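Local coordinates for flavin-nucleotide-binding protein (Azotobacter vinelandii, PDB 6RK0) that binds FAD and heme b as a flavocytochrome and probably acts as a low-potential terminal oxidase associated with the iron-only nitrogenase, at residues Val54-Pro59 / Ala76-Lys81; Ala104-Cys109 / Pro178-Glu183; Arg147-Pro150 / Lys154-Glu157. All blocks are in the same frame, centred on the assembly; numbering follows the deposited sequence. Where two conformers were deposited one is given.

Contact 1: Val54-Pro59 / Ala76-Lys81; sequences VPFVTP and AGRLFK. With FAD (flavin-adenine dinucleotide), chain F.
The Phe56 ring is covered on both faces: Arg78 NH2 stands 3.4 Å above the plane of one, over its centre, and Val54 CG1 lies 3.8 Å from the plane of the other. With Arg78 CZ 4.2 Å from the centroid of the Phe56 ring and 15° off its normal, this is a cation-pi pair. It links strand 54-65 to the first turn of helix 78-82 in the split beta-barrel of the pyridoxamine 5'-phosphate oxidase family. The guanidinium is tilted 58° from the ring plane and turns its edge, at NH2, to the Phe56 face. One of its own faces carries FAD O5B, offset toward the rim, while FAD O2P sits in plane at the edge and accepts a 2.8 Å bond from Arg78 NE at 161°. The Arg78 chain runs extended from CG to NE, bringing the head group between ring and phosphate. The charge thus meets both a pi face and an anionic oxygen, which probably helps hold the dinucleotide. Ser113, Ser170 and Lys172 of the second subunit also hydrogen-bond the FAD. Arg78 NH2 adds a weak 3.0 Å bond to ribose hydroxyl FAD O3B. Hydroxyl FAD O2' donates to Pro59 O at 2.8 Å.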
# COMPACT_ATOMS: atom_id res chain seq x y z
N VAL A 54 -9.27 -8.94 -15.14
CA VAL A 54 -8.94 -8.94 -13.71
C VAL A 54 -9.00 -7.51 -13.18
O VAL A 54 -8.50 -6.59 -13.83
CB VAL A 54 -7.52 -9.53 -13.49
CG1 VAL A 54 -7.02 -9.38 -12.06
CG2 VAL A 54 -7.50 -11.00 -13.91
N PRO A 55 -9.54 -7.31 -11.95
CA PRO A 55 -9.45 -6.00 -11.28
C PRO A 55 -8.06 -5.85 -10.68
O PRO A 55 -7.83 -6.06 -9.48
CB PRO A 55 -10.56 -6.09 -10.23
CG PRO A 55 -10.63 -7.54 -9.89
CD PRO A 55 -10.35 -8.28 -11.19
N PHE A 56 -7.10 -5.53 -11.55
CA PHE A 56 -5.73 -5.36 -11.14
C PHE A 56 -5.57 -4.21 -10.16
O PHE A 56 -6.25 -3.19 -10.25
CB PHE A 56 -4.83 -5.08 -12.35
CG PHE A 56 -4.40 -6.34 -13.05
CD1 PHE A 56 -3.33 -7.06 -12.57
CD2 PHE A 56 -5.04 -6.79 -14.21
CE1 PHE A 56 -2.92 -8.24 -13.17
CE2 PHE A 56 -4.62 -7.95 -14.82
CZ PHE A 56 -3.57 -8.68 -14.33
N VAL A 57 -4.59 -4.36 -9.27
CA VAL A 57 -4.21 -3.33 -8.30
C VAL A 57 -2.77 -2.92 -8.57
O VAL A 57 -1.83 -3.70 -8.31
CB VAL A 57 -4.35 -3.82 -6.85
CG1 VAL A 57 -3.96 -2.72 -5.89
CG2 VAL A 57 -5.78 -4.32 -6.56
N THR A 58 -2.61 -1.71 -9.12
CA THR A 58 -1.29 -1.23 -9.54
C THR A 58 -0.74 -0.25 -8.52
O THR A 58 -1.34 0.83 -8.34
CB THR A 58 -1.38 -0.58 -10.91
OG1 THR A 58 -1.86 -1.52 -11.86
CG2 THR A 58 -0.01 -0.05 -11.35
N PRO A 59 0.39 -0.54 -7.86
CA PRO A 59 1.02 0.47 -7.01
C PRO A 59 1.61 1.57 -7.87
O PRO A 59 2.22 1.28 -8.91
CB PRO A 59 2.12 -0.30 -6.28
CG PRO A 59 2.17 -1.64 -6.84
CD PRO A 59 1.15 -1.81 -7.89
N ALA A 76 2.25 4.40 -23.63
CA ALA A 76 1.76 3.15 -24.21
C ALA A 76 1.26 2.18 -23.14
O ALA A 76 0.95 1.03 -23.47
CB ALA A 76 2.90 2.51 -24.99
N GLY A 77 1.17 2.62 -21.89
CA GLY A 77 0.87 1.70 -20.82
C GLY A 77 -0.59 1.28 -20.82
O GLY A 77 -1.49 2.07 -21.10
N ARG A 78 -0.82 0.02 -20.47
CA ARG A 78 -2.19 -0.50 -20.51
C ARG A 78 -3.13 0.23 -19.56
O ARG A 78 -4.33 0.34 -19.86
CB ARG A 78 -2.20 -2.02 -20.24
CG ARG A 78 -1.75 -2.43 -18.87
CD ARG A 78 -2.03 -3.90 -18.68
NE ARG A 78 -1.70 -4.32 -17.34
CZ ARG A 78 -2.03 -5.52 -16.88
NH1 ARG A 78 -2.67 -6.41 -17.65
NH2 ARG A 78 -1.75 -5.84 -15.64
N LEU A 79 -2.63 0.70 -18.41
CA LEU A 79 -3.53 1.38 -17.47
C LEU A 79 -4.11 2.64 -18.10
O LEU A 79 -5.30 2.95 -17.96
CB LEU A 79 -2.75 1.74 -16.20
CG LEU A 79 -3.52 2.49 -15.13
CD1 LEU A 79 -4.68 1.69 -14.61
CD2 LEU A 79 -2.59 2.86 -13.99
N PHE A 80 -3.26 3.39 -18.79
CA PHE A 80 -3.65 4.67 -19.36
C PHE A 80 -4.64 4.49 -20.49
O PHE A 80 -5.54 5.31 -20.67
CB PHE A 80 -2.39 5.44 -19.74
CG PHE A 80 -1.54 5.70 -18.52
CD1 PHE A 80 -1.92 6.69 -17.62
CD2 PHE A 80 -0.47 4.86 -18.22
CE1 PHE A 80 -1.22 6.84 -16.44
CE2 PHE A 80 0.20 5.00 -17.04
CZ PHE A 80 -0.16 5.98 -16.14
N LYS A 81 -4.55 3.39 -21.23
CA LYS A 81 -5.60 3.08 -22.20
C LYS A 81 -6.91 2.66 -21.50
O LYS A 81 -8.00 3.10 -21.86
CB LYS A 81 -5.11 1.98 -23.14
CG LYS A 81 -6.16 1.62 -24.15
CD LYS A 81 -5.66 0.59 -25.15
CE LYS A 81 -6.77 0.25 -26.15
NZ LYS A 81 -6.33 -0.74 -27.17
PA FAD F . 2.54 -4.85 -17.57
O1A FAD F . 3.96 -5.25 -17.67
O2A FAD F . 1.79 -4.56 -18.82
O5B FAD F . 1.73 -5.90 -16.70
C5B FAD F . 1.75 -7.30 -17.08
C4B FAD F . 1.81 -8.14 -15.85
O4B FAD F . 3.01 -7.86 -15.11
C3B FAD F . 0.69 -7.89 -14.84
O3B FAD F . -0.54 -8.51 -15.21
C2B FAD F . 1.32 -8.43 -13.55
O2B FAD F . 1.17 -9.84 -13.50
C1B FAD F . 2.80 -8.07 -13.72
N9A FAD F . 3.16 -6.84 -13.01
C8A FAD F . 3.04 -5.55 -13.46
N7A FAD F . 3.38 -4.66 -12.56
C5A FAD F . 3.75 -5.41 -11.45
C6A FAD F . 4.20 -5.04 -10.17
N6A FAD F . 4.35 -3.78 -9.75
N1A FAD F . 4.45 -6.04 -9.29
C2A FAD F . 4.28 -7.31 -9.69
N3A FAD F . 3.85 -7.77 -10.87
C4A FAD F . 3.61 -6.75 -11.71
N1 FAD F . 4.67 2.71 -12.36
C2 FAD F . 4.48 3.90 -13.00
O2 FAD F . 4.23 3.94 -14.21
N3 FAD F . 4.54 5.07 -12.31
C4 FAD F . 4.79 5.17 -10.96
O4 FAD F . 4.76 6.27 -10.39
C4X FAD F . 5.06 3.91 -10.29
N5 FAD F . 5.36 3.94 -8.99
C5X FAD F . 5.50 2.71 -8.34
C6 FAD F . 5.75 2.69 -6.97
C7 FAD F . 5.88 1.49 -6.27
C7M FAD F . 6.18 1.50 -4.80
C8 FAD F . 5.78 0.28 -6.98
C8M FAD F . 5.88 -1.05 -6.28
C9 FAD F . 5.56 0.29 -8.36
C9A FAD F . 5.43 1.49 -9.05
N10 FAD F . 5.22 1.54 -10.45
C10 FAD F . 4.96 2.73 -11.07
C1' FAD F . 5.14 0.32 -11.27
C2' FAD F . 3.71 -0.16 -11.48
O2' FAD F . 3.27 -0.86 -10.32
C3' FAD F . 3.62 -1.09 -12.68
O3' FAD F . 4.50 -2.19 -12.49
C4' FAD F . 3.94 -0.41 -14.01
O4' FAD F . 3.22 0.82 -14.12
C5' FAD F . 3.64 -1.30 -15.19
O5' FAD F . 2.24 -1.68 -15.13
P FAD F . 1.55 -2.33 -16.38
O1P FAD F . 1.66 -1.43 -17.59
O2P FAD F . 0.18 -2.76 -15.94
O3P FAD F . 2.47 -3.61 -16.59

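Contact 2: Ala104-Cys109 / Pro178-Glu183; sequences AYNFNC and PLDDEE. With HEM (protoporphyrin IX containing Fe), chain H.
Asn106 ND2 is held by two acceptors: it donates to Asp181 OD1 at 3.1 Å and to water 2, whose oxygen lies 2.9 Å from Asn106 ND2. The direct bond is bent (141°), and although Asp181 OD1 lies close to the amide plane, the donor meets that oxygen from 69° above the carboxylate plane. Asn106 CG sits beside its own backbone N (chi1 -79°), which turns the amide toward loop 178-183. Water 2 donates in turn to Asp180 OD1 at 2.6 Å and accepts from the backbone N of Asp181, while the other oxygen of Asp180 forms a salt bridge with Arg102. Two further waters link Asn106 O to Leu179 N, and Asn106 OD1 to Leu179 O, so the join is largely water-mediated.

Behind this join, the turn 104-107 and the start of strand 108-118 line the heme in the split-barrel fold. Tyr105 CE1 packs on the methyl HEM CMD, and Asn108 OD1 lies 3.3 Å from HEM CMA while accepting a 2.9 Å bond from Cys109 N. Replacing Asn108 with alanine would probably leave the Cys109 N-H without this acceptor and open a gap beside the HEM CMA methyl. Water 1 binds the heme iron at 2.1 Å and donates to Tyr105 O at 2.8 Å and to Phe107 O at 2.7 Å; the other axial ligand is His72, here probably that of the second subunit. With both its protons directed at backbone carbonyls, water 1 presents its oxygen to the metal. The chemistry is consistent with an exchangeable coordination site at which an oxidase could bind oxygen.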
# COMPACT_ATOMS: atom_id res chain seq x y z
N ALA A 104 -8.73 -11.52 20.81
CA ALA A 104 -8.26 -11.55 19.43
C ALA A 104 -9.21 -10.80 18.49
O ALA A 104 -8.77 -10.08 17.59
CB ALA A 104 -8.11 -13.00 19.00
N TYR A 105 -10.52 -10.95 18.72
CA TYR A 105 -11.54 -10.36 17.88
C TYR A 105 -11.39 -8.84 17.82
O TYR A 105 -11.77 -8.25 16.81
CB TYR A 105 -12.90 -10.72 18.50
CG TYR A 105 -14.11 -10.30 17.74
CD1 TYR A 105 -14.55 -11.01 16.62
CD2 TYR A 105 -14.89 -9.25 18.17
CE1 TYR A 105 -15.71 -10.72 15.96
CE2 TYR A 105 -16.08 -8.92 17.50
CZ TYR A 105 -16.48 -9.67 16.40
OH TYR A 105 -17.66 -9.38 15.70
N ASN A 106 -10.90 -8.20 18.89
CA ASN A 106 -10.74 -6.76 18.90
C ASN A 106 -9.31 -6.28 18.63
O ASN A 106 -9.04 -5.07 18.77
CB ASN A 106 -11.33 -6.18 20.18
CG ASN A 106 -12.81 -6.09 20.10
OD1 ASN A 106 -13.35 -5.55 19.12
ND2 ASN A 106 -13.51 -6.57 21.12
N PHE A 107 -8.41 -7.14 18.18
CA PHE A 107 -7.16 -6.63 17.61
C PHE A 107 -7.51 -5.74 16.41
O PHE A 107 -8.56 -5.86 15.78
CB PHE A 107 -6.25 -7.78 17.14
CG PHE A 107 -5.30 -8.28 18.19
CD1 PHE A 107 -5.77 -8.70 19.43
CD2 PHE A 107 -3.93 -8.33 17.95
CE1 PHE A 107 -4.88 -9.18 20.40
CE2 PHE A 107 -3.04 -8.81 18.92
CZ PHE A 107 -3.55 -9.22 20.14
N ASN A 108 -6.60 -4.82 16.10
CA ASN A 108 -6.94 -3.88 15.05
C ASN A 108 -5.67 -3.20 14.59
O ASN A 108 -4.56 -3.63 14.93
CB ASN A 108 -8.04 -2.91 15.54
CG ASN A 108 -9.01 -2.56 14.46
OD1 ASN A 108 -8.69 -1.84 13.52
ND2 ASN A 108 -10.20 -3.10 14.55
N CYS A 109 -5.82 -2.14 13.81
CA CYS A 109 -4.67 -1.32 13.48
C CYS A 109 -5.12 0.13 13.43
O CYS A 109 -6.28 0.43 13.12
CB CYS A 109 -3.98 -1.72 12.17
SG CYS A 109 -4.88 -1.25 10.67
N PRO A 178 -6.58 0.44 22.12
CA PRO A 178 -7.55 -0.63 21.85
C PRO A 178 -8.91 -0.29 22.46
O PRO A 178 -9.02 0.44 23.45
CB PRO A 178 -6.94 -1.87 22.52
CG PRO A 178 -5.85 -1.41 23.27
CD PRO A 178 -5.45 -0.06 22.90
N LEU A 179 -9.94 -0.90 21.86
CA LEU A 179 -11.32 -0.81 22.36
C LEU A 179 -11.87 -2.22 22.53
O LEU A 179 -12.34 -2.85 21.58
CB LEU A 179 -12.18 0.02 21.42
CG LEU A 179 -11.84 1.52 21.40
CD1 LEU A 179 -12.43 2.20 20.19
CD2 LEU A 179 -12.33 2.21 22.67
N ASP A 180 -11.77 -2.74 23.74
CA ASP A 180 -12.25 -4.07 24.05
C ASP A 180 -13.73 -4.03 24.43
O ASP A 180 -14.30 -3.00 24.80
CB ASP A 180 -11.44 -4.68 25.19
CG ASP A 180 -10.18 -5.37 24.67
OD1 ASP A 180 -10.34 -6.37 23.93
OD2 ASP A 180 -9.05 -4.92 25.00
N ASP A 181 -14.36 -5.20 24.35
CA ASP A 181 -15.68 -5.36 24.97
C ASP A 181 -15.56 -4.96 26.44
O ASP A 181 -14.60 -5.34 27.11
CB ASP A 181 -16.10 -6.83 24.92
CG ASP A 181 -16.28 -7.37 23.54
OD1 ASP A 181 -16.32 -6.63 22.54
OD2 ASP A 181 -16.41 -8.63 23.45
N GLU A 182 -16.57 -4.25 26.94
CA GLU A 182 -16.48 -3.75 28.31
C GLU A 182 -16.32 -4.87 29.32
O GLU A 182 -15.66 -4.68 30.37
CB GLU A 182 -17.68 -2.88 28.64
CG GLU A 182 -17.56 -1.49 28.07
CD GLU A 182 -16.30 -0.71 28.52
OE1 GLU A 182 -15.84 -0.88 29.66
OE2 GLU A 182 -15.78 0.10 27.72
N GLU A 183 -16.92 -6.03 29.05
CA GLU A 183 -16.79 -7.10 30.01
C GLU A 183 -15.41 -7.73 30.05
O GLU A 183 -15.18 -8.56 30.92
CB GLU A 183 -17.84 -8.17 29.75
CG GLU A 183 -17.72 -8.77 28.38
CD GLU A 183 -18.64 -8.11 27.33
OE1 GLU A 183 -18.80 -6.85 27.29
OE2 GLU A 183 -19.20 -8.89 26.51
CHA HEM H . -12.22 -6.44 11.08
CHB HEM H . -7.54 -6.04 12.05
CHC HEM H . -7.63 -10.32 14.21
CHD HEM H . -12.38 -10.58 13.53
C1A HEM H . -10.93 -5.96 11.17
C2A HEM H . -10.52 -4.67 10.64
C3A HEM H . -9.21 -4.55 10.91
C4A HEM H . -8.80 -5.77 11.61
CMA HEM H . -8.23 -3.41 10.62
CAA HEM H . -11.41 -3.65 9.96
CBA HEM H . -12.21 -2.79 10.95
CGA HEM H . -12.71 -1.58 10.21
O1A HEM H . -12.21 -0.45 10.46
O2A HEM H . -13.60 -1.71 9.34
C1B HEM H . -7.15 -7.17 12.75
C2B HEM H . -5.79 -7.46 13.17
C3B HEM H . -5.83 -8.65 13.75
C4B HEM H . -7.20 -9.11 13.73
CMB HEM H . -4.58 -6.57 12.95
CAB HEM H . -4.73 -9.49 14.40
CBB HEM H . -3.50 -9.09 14.70
C1C HEM H . -8.94 -10.79 14.20
C2C HEM H . -9.39 -12.03 14.75
C3C HEM H . -10.69 -12.10 14.62
C4C HEM H . -11.10 -10.87 13.96
CMC HEM H . -8.46 -13.09 15.31
CAC HEM H . -11.68 -13.16 15.06
CBC HEM H . -11.47 -13.83 16.20
C1D HEM H . -12.75 -9.50 12.74
C2D HEM H . -14.08 -9.23 12.26
C3D HEM H . -14.03 -8.07 11.59
C4D HEM H . -12.65 -7.61 11.65
CMD HEM H . -15.30 -10.13 12.47
CAD HEM H . -15.19 -7.32 10.95
CBD HEM H . -15.72 -6.27 11.96
CGD HEM H . -17.04 -5.72 11.49
O1D HEM H . -17.04 -4.85 10.58
O2D HEM H . -18.11 -6.09 12.04
NA HEM H . -9.88 -6.61 11.77
NB HEM H . -8.00 -8.19 13.11
NC HEM H . -10.00 -10.08 13.69
ND HEM H . -11.89 -8.49 12.37
FE HEM H . -9.94 -8.35 12.70
O HOH W 1 -10.41 -7.37 14.48
O HOH W 2 -12.64 -7.52 23.74
O HOH W 3 -9.38 -2.41 19.50
O HOH W 4 -12.99 -2.60 18.95

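Contact 3: Arg147-Pro150 / Lys154-Glu157; sequences RLRP and KEIE
Arg149 and Glu155 form an end-on, bidentate salt bridge between the loop 147-150 and the short helix 153-157, in the split-barrel flavoprotein fold, beside a bound heme. The charged bonds come first. Arg149 NH1 donates to Glu155 OE2 at 2.8 Å and Arg149 NH2 to Glu155 OE1 at 2.9 Å, both nearly straight. Each oxygen is met on its syn side, and the guanidinium and carboxylate planes differ by 22°, so the two groups lie almost coplanar, the usual geometry of a paired grip. The glutamate reaches out extended beyond CG, whereas the arginine folds at chi2 (-88°) and chi3 to bring its head group round to meet it. Arg149 NH1 is also salt-bridged to Asp184 of the second subunit, which places the pair at the dimer interface.

Packing is the second kind: Glu155 touches Tyr105 of the second subunit, and its side chain comes within about 4 Å of the heme.

Uncharged donors and acceptors make up the third. Glu155 OE1 also accepts the backbone N-H of His152, just ahead of the helix. Both residues of the salt bridge are buried, so these polar and charged neighbours probably offset the cost of sequestering charge. One last hydrogen bond stays within the loop, where Arg149 NH2 donates to Pro150 O at 3.0 Å, from 49° out of that carbonyl's plane.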
# COMPACT_ATOMS: atom_id res chain seq x y z
N ARG A 147 17.55 21.60 -11.38
CA ARG A 147 18.91 21.10 -11.23
C ARG A 147 19.27 20.04 -12.27
O ARG A 147 20.45 19.74 -12.46
CB ARG A 147 19.16 20.52 -9.82
CG ARG A 147 18.83 21.48 -8.64
CD ARG A 147 19.12 20.88 -7.28
NE ARG A 147 18.76 21.89 -6.31
CZ ARG A 147 17.69 21.85 -5.50
NH1 ARG A 147 16.86 20.80 -5.43
NH2 ARG A 147 17.45 22.89 -4.72
N LEU A 148 18.28 19.42 -12.90
CA LEU A 148 18.47 18.20 -13.67
C LEU A 148 18.92 18.50 -15.09
O LEU A 148 18.79 19.63 -15.60
CB LEU A 148 17.18 17.38 -13.69
CG LEU A 148 16.64 17.07 -12.30
CD1 LEU A 148 15.27 16.35 -12.41
CD2 LEU A 148 17.60 16.27 -11.48
N ARG A 149 19.41 17.48 -15.75
CA ARG A 149 19.72 17.56 -17.18
C ARG A 149 18.44 17.97 -17.90
O ARG A 149 17.42 17.27 -17.76
CB ARG A 149 20.27 16.23 -17.71
CG ARG A 149 20.78 16.28 -19.15
CD ARG A 149 19.68 16.00 -20.15
NE ARG A 149 19.31 14.58 -20.13
CZ ARG A 149 18.09 14.08 -20.32
NH1 ARG A 149 17.93 12.76 -20.37
NH2 ARG A 149 17.01 14.84 -20.48
N PRO A 150 18.42 19.06 -18.66
CA PRO A 150 17.13 19.56 -19.16
C PRO A 150 16.35 18.51 -19.94
O PRO A 150 16.89 17.78 -20.78
CB PRO A 150 17.53 20.77 -20.00
CG PRO A 150 18.75 21.31 -19.25
CD PRO A 150 19.50 20.06 -18.82
N LYS A 154 11.20 14.22 -26.38
CA LYS A 154 10.82 12.82 -26.53
C LYS A 154 10.48 12.17 -25.19
O LYS A 154 9.65 11.26 -25.15
CB LYS A 154 11.92 12.04 -27.23
CG LYS A 154 11.76 10.52 -27.20
CD LYS A 154 13.15 9.88 -27.25
CE LYS A 154 13.27 8.50 -26.57
NZ LYS A 154 13.70 8.71 -25.13
N GLU A 155 11.13 12.60 -24.10
CA GLU A 155 10.83 12.08 -22.78
C GLU A 155 9.42 12.47 -22.36
O GLU A 155 8.65 11.64 -21.85
CB GLU A 155 11.88 12.58 -21.80
CG GLU A 155 13.22 11.91 -22.00
CD GLU A 155 14.39 12.53 -21.25
OE1 GLU A 155 14.34 13.75 -20.93
OE2 GLU A 155 15.35 11.78 -20.97
N ILE A 156 9.04 13.74 -22.56
CA ILE A 156 7.68 14.18 -22.26
C ILE A 156 6.68 13.37 -23.08
O ILE A 156 5.65 12.89 -22.58
CB ILE A 156 7.53 15.70 -22.53
CG1 ILE A 156 8.44 16.55 -21.61
CG2 ILE A 156 6.04 16.11 -22.46
CD1 ILE A 156 8.18 16.41 -20.14
N GLU A 157 6.95 13.23 -24.38
CA GLU A 157 5.97 12.60 -25.25
C GLU A 157 5.81 11.10 -24.96
O GLU A 157 4.75 10.53 -25.27
CB GLU A 157 6.29 12.87 -26.70
CG GLU A 157 6.24 14.39 -26.91
CD GLU A 157 5.95 14.89 -28.29
OE1 GLU A 157 6.87 15.41 -28.95
OE2 GLU A 157 4.78 14.87 -28.68

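How the contacts relate
Contacts 1 and 3 lie on the same side of the chain, their centres 24 Å apart and their nearest atoms about 7 Å apart, whereas contact 2 is remote: 38 Å from contact 1 and 52 Å from contact 3, centre to centre. Contact 2 lines one heme of the dimer. Contacts 1 and 3 of the same chain flank the other heme-FAD pair, the side chains of Arg78 and Glu155 being about 10 Å and about 4 Å from that heme. Contact 3 of the second subunit meets contact 2 across the interface, where its Arg149 makes a long, weak ion pair with Asp181. Contact 2 of one subunit and contact 3 of the other thus lie at the same heme.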